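Local coordinates for protein quinoline 2-oxidoreductase medium subunit (Pseudomonas putida, PDB 1T3Q) that binds FAD as the flavoprotein subunit of a molybdenum hydroxylase that oxidises quinoline, and probably takes part in the enzyme's electron transfer, at residues 32-37 against 106-111; 94-99 against 122-127. All blocks are in the same frame, centred on the assembly; numbering follows the deposited sequence.

Contact 1: residues 32-37 against 106-111. With FAD (flavin-adenine dinucleotide), chain R.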
ATOM      1  N   GLY C  32      17.783 -11.003  35.417  1.00 18.32           N
ATOM      2  CA  GLY C  32      16.437 -10.985  34.864  1.00 19.65           C
ATOM      3  C   GLY C  32      16.153  -9.784  33.968  1.00 19.78           C
ATOM      4  O   GLY C  32      15.187  -9.787  33.202  1.00 19.55           O
ATOM      5  N   GLY C  33      16.985  -8.752  34.087  1.00 18.60           N
ATOM      6  CA  GLY C  33      16.844  -7.548  33.284  1.00 18.01           C
ATOM      7  C   GLY C  33      15.701  -6.599  33.625  1.00 19.91           C
ATOM      8  O   GLY C  33      15.573  -5.555  32.988  1.00 19.27           O
ATOM      9  N   GLN C  34      14.898  -6.930  34.635  1.00 19.04           N
ATOM     10  CA  GLN C  34      13.746  -6.100  34.992  1.00 18.90           C
ATOM     11  C   GLN C  34      14.056  -4.750  35.642  1.00 19.47           C
ATOM     12  O   GLN C  34      13.165  -3.912  35.777  1.00 20.05           O
ATOM     13  CB  GLN C  34      12.778  -6.906  35.863  1.00 17.31           C
ATOM     14  CG  GLN C  34      12.444  -8.275  35.263  1.00 17.42           C
ATOM     15  CD  GLN C  34      11.855  -8.184  33.862  1.00 19.09           C
ATOM     16  OE1 GLN C  34      10.677  -7.862  33.689  1.00 21.09           O
ATOM     17  NE2 GLN C  34      12.674  -8.462  32.855  1.00 16.07           N
ATOM     18  N   SER C  35      15.302  -4.540  36.057  1.00 18.32           N
ATOM     19  CA  SER C  35      15.704  -3.260  36.639  1.00 18.07           C
ATOM     20  C   SER C  35      16.776  -2.605  35.768  1.00 18.02           C
ATOM     21  O   SER C  35      16.808  -1.386  35.611  1.00 18.29           O
ATOM     22  CB  SER C  35      16.238  -3.442  38.063  1.00 16.85           C
ATOM     23  OG  SER C  35      15.175  -3.627  38.978  1.00 18.40           O
ATOM     24  N   LEU C  36      17.643  -3.427  35.190  1.00 18.36           N
ATOM     25  CA  LEU C  36      18.723  -2.949  34.342  1.00 18.63           C
ATOM     26  C   LEU C  36      18.265  -2.423  32.987  1.00 18.55           C
ATOM     27  O   LEU C  36      18.718  -1.365  32.545  1.00 19.25           O
ATOM     28  CB  LEU C  36      19.748  -4.065  34.117  1.00 18.23           C
ATOM     29  CG  LEU C  36      20.891  -3.713  33.162  1.00 19.78           C
ATOM     30  CD1 LEU C  36      21.680  -2.522  33.716  1.00 19.40           C
ATOM     31  CD2 LEU C  36      21.796  -4.924  32.976  1.00 21.17           C
ATOM     32  N   LEU C  37      17.375  -3.153  32.323  1.00 18.62           N
ATOM     33  CA  LEU C  37      16.912  -2.719  31.011  1.00 19.16           C
ATOM     34  C   LEU C  37      16.145  -1.401  31.100  1.00 18.94           C
ATOM     35  O   LEU C  37      16.279  -0.546  30.224  1.00 18.30           O
ATOM     36  CB  LEU C  37      16.078  -3.818  30.332  1.00 17.65           C
ATOM     37  CG  LEU C  37      16.815  -5.139  30.054  1.00 22.56           C
ATOM     38  CD1 LEU C  37      16.104  -5.900  28.936  1.00 20.87           C
ATOM     39  CD2 LEU C  37      18.256  -4.880  29.652  1.00 22.24           C
ATOM     40  N   ARG C 106       7.763 -10.891  37.840  1.00 20.95           N
ATOM     41  CA  ARG C 106       8.223 -11.927  38.767  1.00 22.17           C
ATOM     42  C   ARG C 106       8.739 -13.173  38.056  1.00 21.33           C
ATOM     43  O   ARG C 106       9.501 -13.950  38.632  1.00 22.46           O
ATOM     44  CB  ARG C 106       7.111 -12.329  39.749  1.00 22.14           C
ATOM     45  CG  ARG C 106       6.840 -11.300  40.840  1.00 23.09           C
ATOM     46  CD  ARG C 106       6.111 -11.923  42.024  1.00 24.61           C
ATOM     47  NE  ARG C 106       4.793 -12.437  41.659  1.00 23.64           N
ATOM     48  CZ  ARG C 106       3.685 -11.701  41.601  1.00 26.08           C
ATOM     49  NH1 ARG C 106       3.719 -10.406  41.888  1.00 25.07           N
ATOM     50  NH2 ARG C 106       2.537 -12.264  41.247  1.00 26.26           N
ATOM     51  N   ASN C 107       8.332 -13.368  36.805  1.00 19.74           N
ATOM     52  CA  ASN C 107       8.794 -14.529  36.055  1.00 20.01           C
ATOM     53  C   ASN C 107      10.231 -14.351  35.575  1.00 19.37           C
ATOM     54  O   ASN C 107      10.863 -15.315  35.154  1.00 18.81           O
ATOM     55  CB  ASN C 107       7.884 -14.789  34.853  1.00 19.45           C
ATOM     56  CG  ASN C 107       6.584 -15.477  35.241  1.00 21.98           C
ATOM     57  OD1 ASN C 107       5.604 -15.432  34.500  1.00 22.54           O
ATOM     58  ND2 ASN C 107       6.577 -16.128  36.400  1.00 17.98           N
ATOM     59  N   ARG C 108      10.745 -13.123  35.635  1.00 18.86           N
ATOM     60  CA  ARG C 108      12.117 -12.850  35.197  1.00 19.36           C
ATOM     61  C   ARG C 108      13.021 -12.322  36.307  1.00 19.55           C
ATOM     62  O   ARG C 108      14.210 -12.647  36.353  1.00 18.66           O
ATOM     63  CB  ARG C 108      12.132 -11.842  34.039  1.00 18.14           C
ATOM     64  CG  ARG C 108      11.598 -12.378  32.719  1.00 16.66           C
ATOM     65  CD  ARG C 108      11.993 -11.467  31.554  1.00 17.41           C
ATOM     66  NE  ARG C 108      13.439 -11.449  31.317  1.00 17.91           N
ATOM     67  CZ  ARG C 108      14.121 -12.424  30.717  1.00 19.34           C
ATOM     68  NH1 ARG C 108      15.435 -12.314  30.551  1.00 19.04           N
ATOM     69  NH2 ARG C 108      13.491 -13.503  30.266  1.00 18.39           N
ATOM     70  N   GLY C 109      12.462 -11.495  37.185  1.00 19.77           N
ATOM     71  CA  GLY C 109      13.238 -10.930  38.274  1.00 19.35           C
ATOM     72  C   GLY C 109      13.819 -11.990  39.189  1.00 21.06           C
ATOM     73  O   GLY C 109      13.182 -13.016  39.439  1.00 20.51           O
ATOM     74  N   THR C 110      15.025 -11.744  39.696  1.00 20.17           N
ATOM     75  CA  THR C 110      15.688 -12.702  40.576  1.00 19.11           C
ATOM     76  C   THR C 110      16.038 -12.103  41.934  1.00 18.20           C
ATOM     77  O   THR C 110      16.089 -10.882  42.101  1.00 18.67           O
ATOM     78  CB  THR C 110      16.994 -13.239  39.939  1.00 19.70           C
ATOM     79  OG1 THR C 110      17.959 -12.181  39.850  1.00 19.01           O
ATOM     80  CG2 THR C 110      16.724 -13.785  38.545  1.00 20.12           C
ATOM     81  N   LEU C 111      16.283 -12.975  42.904  1.00 18.92           N
ATOM     82  CA  LEU C 111      16.651 -12.540  44.245  1.00 19.39           C
ATOM     83  C   LEU C 111      17.981 -11.784  44.171  1.00 18.49           C
ATOM     84  O   LEU C 111      18.114 -10.684  44.711  1.00 19.30           O
ATOM     85  CB  LEU C 111      16.784 -13.760  45.171  1.00 19.36           C
ATOM     86  CG  LEU C 111      17.251 -13.489  46.605  1.00 19.73           C
ATOM     87  CD1 LEU C 111      16.261 -12.560  47.311  1.00 20.49           C
ATOM     88  CD2 LEU C 111      17.381 -14.813  47.361  1.00 21.10           C
TER
HETATM   89  PA  FAD R4931      18.725  -7.169  36.592  1.00 19.71           P
HETATM   90  O1A FAD R4931      17.810  -6.058  36.217  1.00 10.91           O
HETATM   91  O2A FAD R4931      19.315  -7.883  35.624  1.00 11.56           O
HETATM   92  O5B FAD R4931      19.821  -6.324  37.217  1.00 17.91           O
HETATM   93  C5B FAD R4931      19.795  -5.749  38.564  1.00 17.76           C
HETATM   94  C4B FAD R4931      21.198  -5.070  38.864  1.00 20.35           C
HETATM   95  O4B FAD R4931      21.963  -6.053  39.668  1.00 18.85           O
HETATM   96  C3B FAD R4931      22.158  -4.686  37.686  1.00 21.36           C
HETATM   97  O3B FAD R4931      22.930  -3.563  37.990  1.00 22.75           O
HETATM   98  C2B FAD R4931      22.983  -5.996  37.504  1.00 21.11           C
HETATM   99  O2B FAD R4931      24.252  -5.757  36.949  1.00 19.13           O
HETATM  100  C1B FAD R4931      23.166  -6.445  38.924  1.00 19.77           C
HETATM  101  N9A FAD R4931      23.207  -7.894  39.118  1.00 17.70           N
HETATM  102  C8A FAD R4931      22.220  -8.807  38.807  1.00 19.85           C
HETATM  103  N7A FAD R4931      22.456 -10.020  39.303  1.00 16.63           N
HETATM  104  C5A FAD R4931      23.662  -9.903  39.953  1.00 18.37           C
HETATM  105  C6A FAD R4931      24.482 -10.878  40.740  1.00 18.29           C
HETATM  106  N6A FAD R4931      24.167 -12.137  40.915  1.00 14.40           N
HETATM  107  N1A FAD R4931      25.659 -10.360  41.266  1.00 17.44           N
HETATM  108  C2A FAD R4931      26.034  -9.044  41.100  1.00 20.01           C
HETATM  109  N3A FAD R4931      25.357  -8.091  40.397  1.00 16.92           N
HETATM  110  C4A FAD R4931      24.203  -8.579  39.792  1.00 18.05           C
HETATM  111  N1  FAD R4931      11.010  -4.848  42.736  1.00 21.55           N
HETATM  112  C2  FAD R4931      10.553  -4.872  43.992  1.00 23.82           C
HETATM  113  O2  FAD R4931      11.287  -5.026  44.936  1.00 24.08           O
HETATM  114  N3  FAD R4931       9.196  -4.519  44.301  1.00 20.66           N
HETATM  115  C4  FAD R4931       8.318  -4.052  43.326  1.00 21.85           C
HETATM  116  O4  FAD R4931       7.196  -3.731  43.650  1.00 22.73           O
HETATM  117  C4X FAD R4931       8.829  -3.943  41.956  1.00 21.07           C
HETATM  118  N5  FAD R4931       8.019  -3.488  40.944  1.00 19.84           N
HETATM  119  C5X FAD R4931       8.513  -3.503  39.653  1.00 19.80           C
HETATM  120  C6  FAD R4931       7.657  -3.020  38.611  1.00 19.80           C
HETATM  121  C7  FAD R4931       8.069  -3.003  37.278  1.00 18.76           C
HETATM  122  C7M FAD R4931       7.137  -2.451  36.222  1.00 19.91           C
HETATM  123  C8  FAD R4931       9.412  -3.518  36.915  1.00 18.80           C
HETATM  124  C8M FAD R4931       9.920  -3.534  35.493  1.00 17.89           C
HETATM  125  C9  FAD R4931      10.264  -4.022  37.934  1.00 17.91           C
HETATM  126  C9A FAD R4931       9.836  -4.007  39.299  1.00 19.03           C
HETATM  127  N10 FAD R4931      10.657  -4.483  40.416  1.00 18.70           N
HETATM  128  C10 FAD R4931      10.209  -4.425  41.700  1.00 21.51           C
HETATM  129  C1' FAD R4931      12.070  -4.854  40.135  1.00 18.72           C
HETATM  130  C2' FAD R4931      12.300  -6.393  40.089  1.00 18.90           C
HETATM  131  O2' FAD R4931      12.249  -6.921  41.418  1.00 21.15           O
HETATM  132  C3' FAD R4931      13.673  -6.591  39.443  1.00 19.23           C
HETATM  133  O3' FAD R4931      13.633  -7.880  38.814  1.00 20.96           O
HETATM  134  C4' FAD R4931      14.847  -6.553  40.457  1.00 19.76           C
HETATM  135  O4' FAD R4931      14.897  -5.300  41.147  1.00 19.98           O
HETATM  136  C5' FAD R4931      16.111  -6.732  39.664  1.00 17.81           C
HETATM  137  O5' FAD R4931      16.383  -8.247  39.452  1.00 18.36           O
HETATM  138  P   FAD R4931      16.783  -8.730  38.085  1.00 19.94           P
HETATM  139  O1P FAD R4931      17.028 -10.234  38.249  1.00 19.02           O
HETATM  140  O2P FAD R4931      15.907  -8.340  37.080  1.00 19.37           O
HETATM  141  O3P FAD R4931      18.081  -8.112  37.764  1.00 17.50           O

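Contact 2: residues 94-99 against 122-127. With FAD (flavin-adenine dinucleotide), chain R.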
ATOM      1  N   PRO C  94       7.625 -16.256  50.468  1.00 27.52           N
ATOM      2  CA  PRO C  94       6.607 -16.185  49.417  1.00 27.46           C
ATOM      3  C   PRO C  94       5.474 -15.199  49.719  1.00 27.15           C
ATOM      4  O   PRO C  94       4.867 -14.650  48.802  1.00 26.33           O
ATOM      5  CB  PRO C  94       6.131 -17.639  49.286  1.00 27.65           C
ATOM      6  CG  PRO C  94       6.451 -18.245  50.610  1.00 29.17           C
ATOM      7  CD  PRO C  94       7.785 -17.636  50.957  1.00 28.79           C
ATOM      8  N   LYS C  95       5.190 -14.958  50.996  1.00 26.05           N
ATOM      9  CA  LYS C  95       4.125 -14.020  51.330  1.00 26.68           C
ATOM     10  C   LYS C  95       4.547 -12.586  51.010  1.00 25.70           C
ATOM     11  O   LYS C  95       3.717 -11.740  50.659  1.00 24.85           O
ATOM     12  CB  LYS C  95       3.728 -14.156  52.804  1.00 28.33           C
ATOM     13  CG  LYS C  95       3.109 -15.513  53.117  1.00 33.02           C
ATOM     14  CD  LYS C  95       2.278 -15.502  54.388  1.00 35.40           C
ATOM     15  CE  LYS C  95       3.119 -15.237  55.616  1.00 37.47           C
ATOM     16  NZ  LYS C  95       2.292 -15.368  56.848  1.00 40.57           N
ATOM     17  N   VAL C  96       5.844 -12.318  51.118  1.00 23.95           N
ATOM     18  CA  VAL C  96       6.374 -10.992  50.822  1.00 23.36           C
ATOM     19  C   VAL C  96       6.434 -10.793  49.307  1.00 24.01           C
ATOM     20  O   VAL C  96       6.122  -9.715  48.796  1.00 23.55           O
ATOM     21  CB  VAL C  96       7.798 -10.812  51.407  1.00 21.65           C
ATOM     22  CG1 VAL C  96       8.394  -9.489  50.934  1.00 21.54           C
ATOM     23  CG2 VAL C  96       7.745 -10.845  52.934  1.00 21.99           C
ATOM     24  N   LEU C  97       6.823 -11.847  48.596  1.00 24.67           N
ATOM     25  CA  LEU C  97       6.941 -11.800  47.143  1.00 24.82           C
ATOM     26  C   LEU C  97       5.622 -11.534  46.426  1.00 26.27           C
ATOM     27  O   LEU C  97       5.618 -11.120  45.267  1.00 25.09           O
ATOM     28  CB  LEU C  97       7.567 -13.100  46.636  1.00 26.02           C
ATOM     29  CG  LEU C  97       9.059 -13.242  46.962  1.00 25.94           C
ATOM     30  CD1 LEU C  97       9.507 -14.679  46.766  1.00 24.78           C
ATOM     31  CD2 LEU C  97       9.859 -12.299  46.077  1.00 25.80           C
ATOM     32  N   ALA C  98       4.505 -11.769  47.106  1.00 25.99           N
ATOM     33  CA  ALA C  98       3.199 -11.524  46.508  1.00 27.19           C
ATOM     34  C   ALA C  98       3.021 -10.027  46.242  1.00 26.91           C
ATOM     35  O   ALA C  98       2.241  -9.623  45.378  1.00 27.86           O
ATOM     36  CB  ALA C  98       2.094 -12.023  47.434  1.00 27.31           C
ATOM     37  N   HIS C  99       3.757  -9.213  46.990  1.00 25.74           N
ATOM     38  CA  HIS C  99       3.699  -7.758  46.867  1.00 25.73           C
ATOM     39  C   HIS C  99       4.660  -7.216  45.812  1.00 25.42           C
ATOM     40  O   HIS C  99       4.550  -6.060  45.401  1.00 26.63           O
ATOM     41  CB  HIS C  99       4.025  -7.108  48.218  1.00 25.54           C
ATOM     42  CG  HIS C  99       2.998  -7.359  49.277  1.00 26.56           C
ATOM     43  ND1 HIS C  99       1.827  -6.634  49.363  1.00 27.20           N
ATOM     44  CD2 HIS C  99       2.951  -8.270  50.278  1.00 26.52           C
ATOM     45  CE1 HIS C  99       1.104  -7.088  50.372  1.00 26.90           C
ATOM     46  NE2 HIS C  99       1.763  -8.081  50.942  1.00 28.04           N
ATOM     47  N   ALA C 122      12.619  -1.590  47.558  1.00 22.26           N
ATOM     48  CA  ALA C 122      12.406  -2.997  47.225  1.00 22.02           C
ATOM     49  C   ALA C 122      12.188  -3.888  48.443  1.00 22.39           C
ATOM     50  O   ALA C 122      12.740  -3.639  49.516  1.00 22.10           O
ATOM     51  CB  ALA C 122      13.588  -3.518  46.413  1.00 21.61           C
ATOM     52  N   GLU C 123      11.392  -4.938  48.264  1.00 21.67           N
ATOM     53  CA  GLU C 123      11.095  -5.870  49.348  1.00 21.99           C
ATOM     54  C   GLU C 123      12.250  -6.780  49.768  1.00 21.74           C
ATOM     55  O   GLU C 123      12.503  -6.945  50.960  1.00 22.32           O
ATOM     56  CB  GLU C 123       9.887  -6.753  48.988  1.00 21.47           C
ATOM     57  CG  GLU C 123       8.533  -6.076  49.135  1.00 23.23           C
ATOM     58  CD  GLU C 123       8.230  -5.108  48.007  1.00 26.50           C
ATOM     59  OE1 GLU C 123       7.230  -4.360  48.104  1.00 27.42           O
ATOM     60  OE2 GLU C 123       8.989  -5.098  47.016  1.00 28.61           O
ATOM     61  N   MET C 124      12.948  -7.371  48.802  1.00 22.02           N
ATOM     62  CA  MET C 124      14.037  -8.292  49.133  1.00 22.02           C
ATOM     63  C   MET C 124      15.190  -7.718  49.963  1.00 21.57           C
ATOM     64  O   MET C 124      15.627  -8.349  50.926  1.00 22.54           O
ATOM     65  CB  MET C 124      14.570  -8.965  47.865  1.00 20.04           C
ATOM     66  CG  MET C 124      13.575  -9.929  47.218  1.00 21.82           C
ATOM     67  SD  MET C 124      12.943 -11.226  48.329  1.00 23.35           S
ATOM     68  CE  MET C 124      11.452 -10.465  48.958  1.00 21.26           C
ATOM     69  N   PRO C 125      15.706  -6.529  49.606  1.00 21.10           N
ATOM     70  CA  PRO C 125      16.805  -6.002  50.424  1.00 20.87           C
ATOM     71  C   PRO C 125      16.346  -5.813  51.867  1.00 21.87           C
ATOM     72  O   PRO C 125      17.085  -6.093  52.809  1.00 22.22           O
ATOM     73  CB  PRO C 125      17.139  -4.674  49.747  1.00 20.22           C
ATOM     74  CG  PRO C 125      16.820  -4.951  48.302  1.00 20.53           C
ATOM     75  CD  PRO C 125      15.502  -5.708  48.401  1.00 20.06           C
ATOM     76  N   PHE C 126      15.115  -5.332  52.027  1.00 21.27           N
ATOM     77  CA  PHE C 126      14.543  -5.109  53.346  1.00 20.96           C
ATOM     78  C   PHE C 126      14.341  -6.418  54.099  1.00 21.54           C
ATOM     79  O   PHE C 126      14.695  -6.528  55.273  1.00 22.85           O
ATOM     80  CB  PHE C 126      13.189  -4.395  53.232  1.00 20.72           C
ATOM     81  CG  PHE C 126      12.340  -4.510  54.472  1.00 21.74           C
ATOM     82  CD1 PHE C 126      12.647  -3.779  55.617  1.00 22.34           C
ATOM     83  CD2 PHE C 126      11.257  -5.383  54.507  1.00 22.74           C
ATOM     84  CE1 PHE C 126      11.888  -3.919  56.783  1.00 22.12           C
ATOM     85  CE2 PHE C 126      10.491  -5.532  55.667  1.00 20.08           C
ATOM     86  CZ  PHE C 126      10.808  -4.799  56.807  1.00 22.22           C
ATOM     87  N   LEU C 127      13.763  -7.404  53.423  1.00 21.10           N
ATOM     88  CA  LEU C 127      13.487  -8.692  54.053  1.00 20.58           C
ATOM     89  C   LEU C 127      14.736  -9.479  54.438  1.00 21.85           C
ATOM     90  O   LEU C 127      14.842  -9.983  55.560  1.00 21.78           O
ATOM     91  CB  LEU C 127      12.612  -9.552  53.140  1.00 21.19           C
ATOM     92  CG  LEU C 127      12.126 -10.864  53.763  1.00 22.10           C
ATOM     93  CD1 LEU C 127      11.216 -10.563  54.952  1.00 22.63           C
ATOM     94  CD2 LEU C 127      11.382 -11.681  52.718  1.00 20.66           C
TER
HETATM   95  PA  FAD R4931      18.725  -7.169  36.592  1.00 19.71           P
HETATM   96  O1A FAD R4931      17.810  -6.058  36.217  1.00 10.91           O
HETATM   97  O2A FAD R4931      19.315  -7.883  35.624  1.00 11.56           O
HETATM   98  O5B FAD R4931      19.821  -6.324  37.217  1.00 17.91           O
HETATM   99  C5B FAD R4931      19.795  -5.749  38.564  1.00 17.76           C
HETATM  100  C4B FAD R4931      21.198  -5.070  38.864  1.00 20.35           C
HETATM  101  O4B FAD R4931      21.963  -6.053  39.668  1.00 18.85           O
HETATM  102  C3B FAD R4931      22.158  -4.686  37.686  1.00 21.36           C
HETATM  103  O3B FAD R4931      22.930  -3.563  37.990  1.00 22.75           O
HETATM  104  C2B FAD R4931      22.983  -5.996  37.504  1.00 21.11           C
HETATM  105  O2B FAD R4931      24.252  -5.757  36.949  1.00 19.13           O
HETATM  106  C1B FAD R4931      23.166  -6.445  38.924  1.00 19.77           C
HETATM  107  N9A FAD R4931      23.207  -7.894  39.118  1.00 17.70           N
HETATM  108  C8A FAD R4931      22.220  -8.807  38.807  1.00 19.85           C
HETATM  109  N7A FAD R4931      22.456 -10.020  39.303  1.00 16.63           N
HETATM  110  C5A FAD R4931      23.662  -9.903  39.953  1.00 18.37           C
HETATM  111  C6A FAD R4931      24.482 -10.878  40.740  1.00 18.29           C
HETATM  112  N6A FAD R4931      24.167 -12.137  40.915  1.00 14.40           N
HETATM  113  N1A FAD R4931      25.659 -10.360  41.266  1.00 17.44           N
HETATM  114  C2A FAD R4931      26.034  -9.044  41.100  1.00 20.01           C
HETATM  115  N3A FAD R4931      25.357  -8.091  40.397  1.00 16.92           N
HETATM  116  C4A FAD R4931      24.203  -8.579  39.792  1.00 18.05           C
HETATM  117  N1  FAD R4931      11.010  -4.848  42.736  1.00 21.55           N
HETATM  118  C2  FAD R4931      10.553  -4.872  43.992  1.00 23.82           C
HETATM  119  O2  FAD R4931      11.287  -5.026  44.936  1.00 24.08           O
HETATM  120  N3  FAD R4931       9.196  -4.519  44.301  1.00 20.66           N
HETATM  121  C4  FAD R4931       8.318  -4.052  43.326  1.00 21.85           C
HETATM  122  O4  FAD R4931       7.196  -3.731  43.650  1.00 22.73           O
HETATM  123  C4X FAD R4931       8.829  -3.943  41.956  1.00 21.07           C
HETATM  124  N5  FAD R4931       8.019  -3.488  40.944  1.00 19.84           N
HETATM  125  C5X FAD R4931       8.513  -3.503  39.653  1.00 19.80           C
HETATM  126  C6  FAD R4931       7.657  -3.020  38.611  1.00 19.80           C
HETATM  127  C7  FAD R4931       8.069  -3.003  37.278  1.00 18.76           C
HETATM  128  C7M FAD R4931       7.137  -2.451  36.222  1.00 19.91           C
HETATM  129  C8  FAD R4931       9.412  -3.518  36.915  1.00 18.80           C
HETATM  130  C8M FAD R4931       9.920  -3.534  35.493  1.00 17.89           C
HETATM  131  C9  FAD R4931      10.264  -4.022  37.934  1.00 17.91           C
HETATM  132  C9A FAD R4931       9.836  -4.007  39.299  1.00 19.03           C
HETATM  133  N10 FAD R4931      10.657  -4.483  40.416  1.00 18.70           N
HETATM  134  C10 FAD R4931      10.209  -4.425  41.700  1.00 21.51           C
HETATM  135  C1' FAD R4931      12.070  -4.854  40.135  1.00 18.72           C
HETATM  136  C2' FAD R4931      12.300  -6.393  40.089  1.00 18.90           C
HETATM  137  O2' FAD R4931      12.249  -6.921  41.418  1.00 21.15           O
HETATM  138  C3' FAD R4931      13.673  -6.591  39.443  1.00 19.23           C
HETATM  139  O3' FAD R4931      13.633  -7.880  38.814  1.00 20.96           O
HETATM  140  C4' FAD R4931      14.847  -6.553  40.457  1.00 19.76           C
HETATM  141  O4' FAD R4931      14.897  -5.300  41.147  1.00 19.98           O
HETATM  142  C5' FAD R4931      16.111  -6.732  39.664  1.00 17.81           C
HETATM  143  O5' FAD R4931      16.383  -8.247  39.452  1.00 18.36           O
HETATM  144  P   FAD R4931      16.783  -8.730  38.085  1.00 19.94           P
HETATM  145  O1P FAD R4931      17.028 -10.234  38.249  1.00 19.02           O
HETATM  146  O2P FAD R4931      15.907  -8.340  37.080  1.00 19.37           O
HETATM  147  O3P FAD R4931      18.081  -8.112  37.764  1.00 17.50           O

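Contact 1: residues 32-37 against 106-111
Gly32 and Gly109 bring two loops together with their CA atoms 4.7 Å apart, and the FAD pyrophosphate lies against both; this is the glycine-rich phosphate-binding loop of the FAD_PCMH fold, closed by the turn that precedes helix 111-117. The approach needs a glycine: Gly32 CA makes a CA-H...O contact of 3.2 Å with Arg108 O, on the side where a CB would have stood. Gly33 follows with a positive phi, and the backbone N atoms of Gly32, Gly33, Gln34, Ser35 and Leu36 all donate to phosphate oxygens. Three donors grip O1P of FAD: Gly32 N at 3.0 Å, Thr110 N at 2.9 Å and the hydroxyl Thr110 OG1 at 2.7 Å.

Side chains secure the carbonyl of Gly32. Arg108 NE reaches Gly32 O at 3.1 Å (N-H...O 146°), while Gln34 NE2 donates to the same oxygen at 2.9 Å from the opposite face of its plane. Gln34 and Arg108 cross at about a right angle, amide and guanidinium planes 64° apart. Gln34 NE2 lies in plane at the guanidinium edge, a packing contact 3.3 Å from Arg108 CD; Gln34 NE2 and Arg108 NE, both donors, share the one carbonyl instead of bonding to each other. A methionine in place of Arg108 has no NE to offer, so Gly32 O would probably be less firmly held and depend on Gln34 NE2. Gln34 NE2 also makes a weak bond to Leu69 O of the small subunit, whose Met65 packs on Arg108. At the end of the same loop, Thr110 is the N-cap of helix 111-117: with chi1 67° its OG1 lies between the backbone N and carbonyl carbon, where it accepts from Gly113 N while donating to FAD O1P.

Contact 2: residues 94-99 against 122-127
At the pyrimidine end of the isoalloxazine, the FAD-binding domain sets helix 92-97 beside the start of helix 123-130, Val96 and Glu123 being the nearest pair with CA atoms 7.1 Å apart. Val96 turns its two methyls to different neighbours. CG1, anti to the backbone N (chi1 173°), lies 3.7 Å from Glu123 CB, packing against the start of that side chain; CG2 meets Leu127 CD2 tip to tip, also at 3.7 Å. Met124 bends at chi2 and chi3 so that its methyl CE turns back to the opposing helix, 3.8 Å from Val96 CG1; the Leu97 side chain crosses that of Met124 at about a right angle, its CD2 likewise 3.8 Å from Met124 CE. Phe180 of strand 177-183 packs on Val96 and on Glu123.

Beside this apolar seam Glu123 also grips the flavin. It kinks at chi2 (76°) and presents OE2 to the ring, accepting from FAD N3 at 2.8 Å, while Glu123 N makes a weak bond of 3.3 Å to FAD O2. The positive end of the helix dipole is likely to polarise that carbonyl. This is the flavin-binding site of an FAD_PCMH-type domain, its pyrimidine edge met by a carboxylate at N3 and, weakly, by a backbone N-H at O2 near the start of a helix.

In the fold
From the N terminus, the glycine-rich loop 32-37 comes first, then 94-99, 106-111 and 122-127, so the two contacts cross along the chain. Contact 1 closes a long excursion of 68 residues, bringing the loop after strand 28-30 against the turn between helices 103-106 and 111-117; contact 2 spans just 22 residues and pairs helix 92-97 with helix 123-130. Their centres are 14 Å apart, yet they touch: Leu111 CD1 packs on Met124 SD at 3.7 Å and Arg106 CD on Leu97 O at 3.4 Å. FAD bridges them, its pyrophosphate at contact 1 and the pyrimidine side of its flavin at contact 2.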